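Hen1 (Anabaena variabilis, PDB 3JWH) probably catalyses transfer of a methyl group from S-adenosylmethionine to the 2'-oxygen of the 3'-terminal nucleotide of RNA. Local coordinates at residues 110-115 with 136-141; 140-145 with 166-171. All blocks are in the same frame, centred on the assembly; numbering follows the deposited sequence.

Contact 1 (110-115 with 136-141); sequences EVIEHL and VIVTTP. With SAH (S-adenosyl-L-homocysteine), chain C.
Glu110 and Thr139 meet through both backbone and side chain where the loop 110-115 lies against the strand 136-141. Glu110 N donates to Thr139 O at 3.0 Å and, weakly, to Thr139 OG1. The side chains answer one another: Thr139 OG1 gives its proton to the anti lone pair of Glu110 OE2 at 2.6 Å, and Thr140 OG1 donates to Glu113 OE1 at 2.8 Å, approaching from above the carboxylate plane. A water bridges the segments, accepting from Val111 N and donating to Thr139 O.

Glu110 curls back to Thr139 because its chain bends at CG (chi2 -60°), and its OE2 also forms a salt bridge with Arg17. With the carboxylate gone, as in an alanine, Arg17 is likely to lose its salt-bridge mate and the Thr139 hydroxyl its acceptor. Among apolar contacts, Ile112 CD1 lies 3.6 Å from Thr140 CB and 4.0 Å from Val138 CG1.

Glu110 and His114 belong to the S-adenosyl-L-homocysteine pocket; His114 CD2 is 3.7 Å from C5' of the ligand. The loop leaves strand 105-109 for helix 117-131, while strand 135-141 runs between strands 105-109 and 202-209, with Phe171 of helix 168-181 packed on Ile112 and Val138.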
# COMPACT_ATOMS: atom_id res chain seq x y z
N GLU A 110 0.01 -5.34 -1.83
CA GLU A 110 0.18 -6.78 -1.84
C GLU A 110 0.58 -7.26 -0.44
O GLU A 110 1.54 -8.02 -0.27
CB GLU A 110 1.25 -7.18 -2.86
CG GLU A 110 1.04 -6.55 -4.26
CD GLU A 110 -0.30 -6.92 -4.91
OE1 GLU A 110 -0.51 -8.12 -5.22
OE2 GLU A 110 -1.14 -6.03 -5.12
N VAL A 111 -0.17 -6.80 0.56
CA VAL A 111 0.10 -7.17 1.94
C VAL A 111 -1.03 -7.96 2.59
O VAL A 111 -0.76 -8.97 3.23
CB VAL A 111 0.39 -5.92 2.82
CG1 VAL A 111 0.40 -6.29 4.29
CG2 VAL A 111 1.73 -5.33 2.45
N ILE A 112 -2.27 -7.52 2.42
CA ILE A 112 -3.42 -8.18 3.06
C ILE A 112 -3.56 -9.69 2.87
O ILE A 112 -3.96 -10.40 3.80
CB ILE A 112 -4.78 -7.52 2.68
CG1 ILE A 112 -4.98 -7.53 1.16
CG2 ILE A 112 -4.82 -6.10 3.20
CD1 ILE A 112 -6.33 -6.99 0.73
N GLU A 113 -3.23 -10.18 1.69
CA GLU A 113 -3.34 -11.61 1.42
C GLU A 113 -2.47 -12.46 2.35
O GLU A 113 -2.81 -13.61 2.64
CB GLU A 113 -2.96 -11.89 -0.04
CG GLU A 113 -1.60 -11.34 -0.43
CD GLU A 113 -1.68 -10.01 -1.17
OE1 GLU A 113 -2.46 -9.11 -0.76
OE2 GLU A 113 -0.95 -9.87 -2.18
N HIS A 114 -1.36 -11.91 2.84
CA HIS A 114 -0.47 -12.66 3.72
C HIS A 114 -0.77 -12.46 5.20
O HIS A 114 0.10 -12.68 6.05
CB HIS A 114 1.00 -12.28 3.46
CG HIS A 114 1.36 -12.17 2.01
ND1 HIS A 114 1.16 -13.19 1.10
CD2 HIS A 114 1.91 -11.15 1.31
CE1 HIS A 114 1.58 -12.80 -0.09
NE2 HIS A 114 2.04 -11.57 0.00
N LEU A 115 -1.97 -12.02 5.54
CA LEU A 115 -2.33 -11.83 6.94
C LEU A 115 -3.45 -12.79 7.30
O LEU A 115 -4.40 -12.94 6.54
CB LEU A 115 -2.81 -10.40 7.19
CG LEU A 115 -1.80 -9.25 7.11
CD1 LEU A 115 -2.52 -7.94 7.34
CD2 LEU A 115 -0.71 -9.45 8.14
N VAL A 136 -5.63 6.07 2.16
CA VAL A 136 -5.10 4.71 2.32
C VAL A 136 -5.25 3.95 0.99
O VAL A 136 -6.36 3.77 0.50
CB VAL A 136 -5.86 3.88 3.37
CG1 VAL A 136 -5.15 2.56 3.56
CG2 VAL A 136 -5.96 4.63 4.70
N ILE A 137 -4.14 3.49 0.43
CA ILE A 137 -4.20 2.74 -0.81
C ILE A 137 -3.83 1.29 -0.55
O ILE A 137 -2.76 1.00 -0.01
CB ILE A 137 -3.29 3.37 -1.90
CG1 ILE A 137 -3.83 4.75 -2.26
CG2 ILE A 137 -3.25 2.47 -3.16
CD1 ILE A 137 -2.76 5.83 -2.38
N VAL A 138 -4.74 0.38 -0.89
CA VAL A 138 -4.57 -1.06 -0.71
C VAL A 138 -4.73 -1.83 -2.04
O VAL A 138 -5.72 -1.65 -2.75
CB VAL A 138 -5.64 -1.61 0.25
CG1 VAL A 138 -5.44 -3.13 0.45
CG2 VAL A 138 -5.59 -0.86 1.57
N THR A 139 -3.77 -2.68 -2.40
CA THR A 139 -3.91 -3.45 -3.62
C THR A 139 -3.73 -4.91 -3.27
O THR A 139 -2.95 -5.25 -2.38
CB THR A 139 -2.85 -3.11 -4.70
OG1 THR A 139 -1.59 -3.64 -4.30
CG2 THR A 139 -2.72 -1.64 -4.89
N THR A 140 -4.44 -5.78 -3.96
CA THR A 140 -4.31 -7.20 -3.71
C THR A 140 -4.55 -7.94 -5.02
O THR A 140 -5.18 -7.41 -5.94
CB THR A 140 -5.32 -7.65 -2.64
OG1 THR A 140 -4.94 -8.94 -2.14
CG2 THR A 140 -6.75 -7.68 -3.21
N PRO A 141 -4.02 -9.16 -5.15
CA PRO A 141 -4.22 -9.89 -6.41
C PRO A 141 -5.66 -10.40 -6.60
O PRO A 141 -6.29 -10.87 -5.65
CB PRO A 141 -3.22 -11.05 -6.32
CG PRO A 141 -2.18 -10.56 -5.30
CD PRO A 141 -3.06 -9.86 -4.28
N SAH C . 4.85 -4.29 -0.84
CA SAH C . 6.05 -4.96 -1.36
CB SAH C . 5.85 -6.48 -1.29
CG SAH C . 5.54 -6.91 0.14
SD SAH C . 5.22 -8.70 0.32
C SAH C . 6.29 -4.55 -2.81
O SAH C . 5.81 -5.31 -3.69
OXT SAH C . 6.94 -3.50 -3.02
C5' SAH C . 4.51 -8.65 2.01
C4' SAH C . 5.36 -7.79 2.94
O4' SAH C . 4.63 -7.56 4.16
C3' SAH C . 6.65 -8.52 3.31
O3' SAH C . 7.73 -7.59 3.43
C2' SAH C . 6.29 -9.09 4.69
O2' SAH C . 7.48 -9.28 5.45
C1' SAH C . 5.52 -7.89 5.24
N9 SAH C . 4.72 -8.25 6.43
C8 SAH C . 3.93 -9.31 6.54
N7 SAH C . 3.33 -9.30 7.74
C5 SAH C . 3.75 -8.21 8.39
C6 SAH C . 3.49 -7.68 9.64
N6 SAH C . 2.66 -8.29 10.48
N1 SAH C . 4.09 -6.54 9.99
C2 SAH C . 4.93 -5.93 9.17
N3 SAH C . 5.20 -6.41 7.97
C4 SAH C . 4.63 -7.54 7.55
O HOH W 1 -2.52 -5.45 0.47

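Contact 2 (140-145 with 166-171)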
# COMPACT_ATOMS: atom_id res chain seq x y z
N THR A 140 -4.44 -5.78 -3.96
CA THR A 140 -4.31 -7.20 -3.71
C THR A 140 -4.55 -7.94 -5.02
O THR A 140 -5.18 -7.41 -5.94
CB THR A 140 -5.32 -7.65 -2.64
OG1 THR A 140 -4.94 -8.94 -2.14
CG2 THR A 140 -6.75 -7.68 -3.21
N PRO A 141 -4.02 -9.16 -5.15
CA PRO A 141 -4.22 -9.89 -6.41
C PRO A 141 -5.66 -10.40 -6.60
O PRO A 141 -6.29 -10.87 -5.65
CB PRO A 141 -3.22 -11.05 -6.32
CG PRO A 141 -2.18 -10.56 -5.30
CD PRO A 141 -3.06 -9.86 -4.28
N ASN A 142 -6.16 -10.29 -7.83
CA ASN A 142 -7.51 -10.77 -8.20
C ASN A 142 -7.37 -12.26 -8.53
O ASN A 142 -6.99 -12.61 -9.65
CB ASN A 142 -7.98 -10.01 -9.46
CG ASN A 142 -9.33 -10.51 -9.99
OD1 ASN A 142 -9.81 -11.56 -9.62
ND2 ASN A 142 -9.92 -9.73 -10.89
N ILE A 143 -7.66 -13.13 -7.57
CA ILE A 143 -7.54 -14.57 -7.78
C ILE A 143 -8.45 -15.12 -8.88
O ILE A 143 -8.36 -16.29 -9.24
CB ILE A 143 -7.85 -15.36 -6.50
CG1 ILE A 143 -7.36 -16.81 -6.66
CG2 ILE A 143 -9.34 -15.35 -6.25
CD1 ILE A 143 -7.56 -17.66 -5.43
N GLU A 144 -9.34 -14.29 -9.40
CA GLU A 144 -10.23 -14.73 -10.47
C GLU A 144 -9.55 -14.58 -11.82
O GLU A 144 -10.05 -15.04 -12.85
CB GLU A 144 -11.52 -13.90 -10.46
CG GLU A 144 -12.51 -14.29 -9.36
CD GLU A 144 -13.72 -13.37 -9.32
OE1 GLU A 144 -13.58 -12.21 -8.89
OE2 GLU A 144 -14.81 -13.82 -9.73
N TYR A 145 -8.39 -13.94 -11.81
CA TYR A 145 -7.62 -13.72 -13.03
C TYR A 145 -6.49 -14.75 -13.07
O TYR A 145 -6.12 -15.24 -14.13
CB TYR A 145 -7.03 -12.32 -13.02
CG TYR A 145 -6.54 -11.82 -14.35
CD1 TYR A 145 -7.31 -10.92 -15.09
CD2 TYR A 145 -5.27 -12.15 -14.83
CE1 TYR A 145 -6.83 -10.36 -16.27
CE2 TYR A 145 -4.78 -11.59 -16.01
CZ TYR A 145 -5.56 -10.69 -16.73
OH TYR A 145 -5.07 -10.09 -17.87
N TRP A 166 -7.43 -13.25 -2.95
CA TRP A 166 -8.84 -12.90 -2.78
C TRP A 166 -9.61 -12.72 -4.09
O TRP A 166 -9.03 -12.36 -5.11
CB TRP A 166 -8.95 -11.60 -1.97
CG TRP A 166 -8.45 -11.67 -0.56
CD1 TRP A 166 -7.67 -12.65 -0.00
CD2 TRP A 166 -8.67 -10.71 0.48
NE1 TRP A 166 -7.40 -12.36 1.31
CE2 TRP A 166 -8.00 -11.17 1.64
CE3 TRP A 166 -9.38 -9.50 0.54
CZ2 TRP A 166 -8.01 -10.46 2.84
CZ3 TRP A 166 -9.39 -8.79 1.75
CH2 TRP A 166 -8.71 -9.28 2.88
N THR A 167 -10.91 -12.95 -4.04
CA THR A 167 -11.78 -12.78 -5.20
C THR A 167 -12.20 -11.31 -5.21
O THR A 167 -12.03 -10.62 -4.21
CB THR A 167 -13.05 -13.66 -5.10
OG1 THR A 167 -13.77 -13.34 -3.90
CG2 THR A 167 -12.67 -15.14 -5.09
N ARG A 168 -12.74 -10.84 -6.33
CA ARG A 168 -13.16 -9.44 -6.41
C ARG A 168 -14.26 -9.16 -5.40
O ARG A 168 -14.37 -8.04 -4.86
CB ARG A 168 -13.69 -9.13 -7.81
CG ARG A 168 -12.63 -9.09 -8.89
CD ARG A 168 -13.30 -9.07 -10.25
NE ARG A 168 -14.04 -10.31 -10.48
CZ ARG A 168 -14.85 -10.53 -11.52
NH1 ARG A 168 -15.03 -9.59 -12.44
NH2 ARG A 168 -15.47 -11.70 -11.64
N SER A 169 -15.07 -10.17 -5.14
CA SER A 169 -16.17 -10.05 -4.20
C SER A 169 -15.64 -9.94 -2.78
O SER A 169 -16.02 -9.04 -2.03
CB SER A 169 -17.09 -11.28 -4.31
OG SER A 169 -18.15 -11.21 -3.37
N GLN A 170 -14.75 -10.86 -2.41
CA GLN A 170 -14.16 -10.86 -1.09
C GLN A 170 -13.46 -9.53 -0.78
O GLN A 170 -13.68 -8.95 0.29
CB GLN A 170 -13.18 -12.02 -0.96
CG GLN A 170 -13.89 -13.37 -0.83
CD GLN A 170 -12.96 -14.56 -0.90
OE1 GLN A 170 -13.39 -15.70 -0.66
NE2 GLN A 170 -11.70 -14.33 -1.24
N PHE A 171 -12.64 -9.06 -1.71
CA PHE A 171 -11.92 -7.81 -1.55
C PHE A 171 -12.87 -6.62 -1.37
O PHE A 171 -12.67 -5.78 -0.49
CB PHE A 171 -11.04 -7.53 -2.76
CG PHE A 171 -10.20 -6.29 -2.63
CD1 PHE A 171 -9.27 -6.17 -1.60
CD2 PHE A 171 -10.34 -5.25 -3.53
CE1 PHE A 171 -8.49 -5.02 -1.48
CE2 PHE A 171 -9.57 -4.09 -3.42
CZ PHE A 171 -8.64 -3.98 -2.39
O HOH W 2 -5.43 -11.32 -3.15
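Glu144 reaches Arg168 through a chain extended beyond CG, whereas Arg168 folds at its third torsion (chi3 -64°) and presents the NE side of its guanidinium to the carboxylate. The grip is side-on and two-pronged: NE of Arg168 meets OE1 of Glu144 at 2.5 Å, and NH2 of Arg168 meets OE2 of Glu144 at 2.9 Å. Both oxygens lie almost in the guanidinium plane, yet the two flat groups are turned 58° apart, since the nitrogens approach from above the carboxylate plane. OE1 of Glu144 takes a second bond, 3.0 Å from Arg168 N, coming from the opposite face of the carboxylate.

Beside this pair, Asn142 ND2 rests 3.4 Å from Arg168 CG, while the same amide nitrogen is bonded to the carbonyls of Val198 and Ser200. Asn142 OD1 accepts from Glu144 N, and Thr167 OG1 accepts from Gln170 N, so each side chain forms an N-cap bond. Ile143 N donates to Trp166 O at 2.9 Å in a nearly straight bond (164°).

Closer to the sheet, Thr140 CG2 lies over one face of the Phe171 ring, a CH-pi contact 3.8 Å from the centroid. A water continues the join, donating to Pro141 O and to Thr140 OG1, which is itself bonded to Glu113 OE1, and accepting from Trp166 N.

With an Arg168 backbone N-H and guanidinium both converging on Glu144, the carboxylate is held at the start of helix 168-181, where its negative charge would probably interact favourably with the helix dipole.

In the fold
From the N terminus, the chain passes strand 105-109 and enters the loop 110-115; contact 1 then closes the loop over helix 117-131, bringing the residues after strand 105-109 onto strand 135-141. Contact 2 starts on the end of that same strand, sharing Thr140 and Pro141, and closes a second loop over helix 143-148 and a partly unmodelled connection before helix 168-181. The two loops therefore follow in series, overlapping at the shared residues without nesting. Their centres lie 11 Å apart, and Ile112 CD1 joins them at 3.7 Å from Phe171 CE1. Together they tie the cofactor-side loop, the central Rossmann-like sheet and helix 168-181.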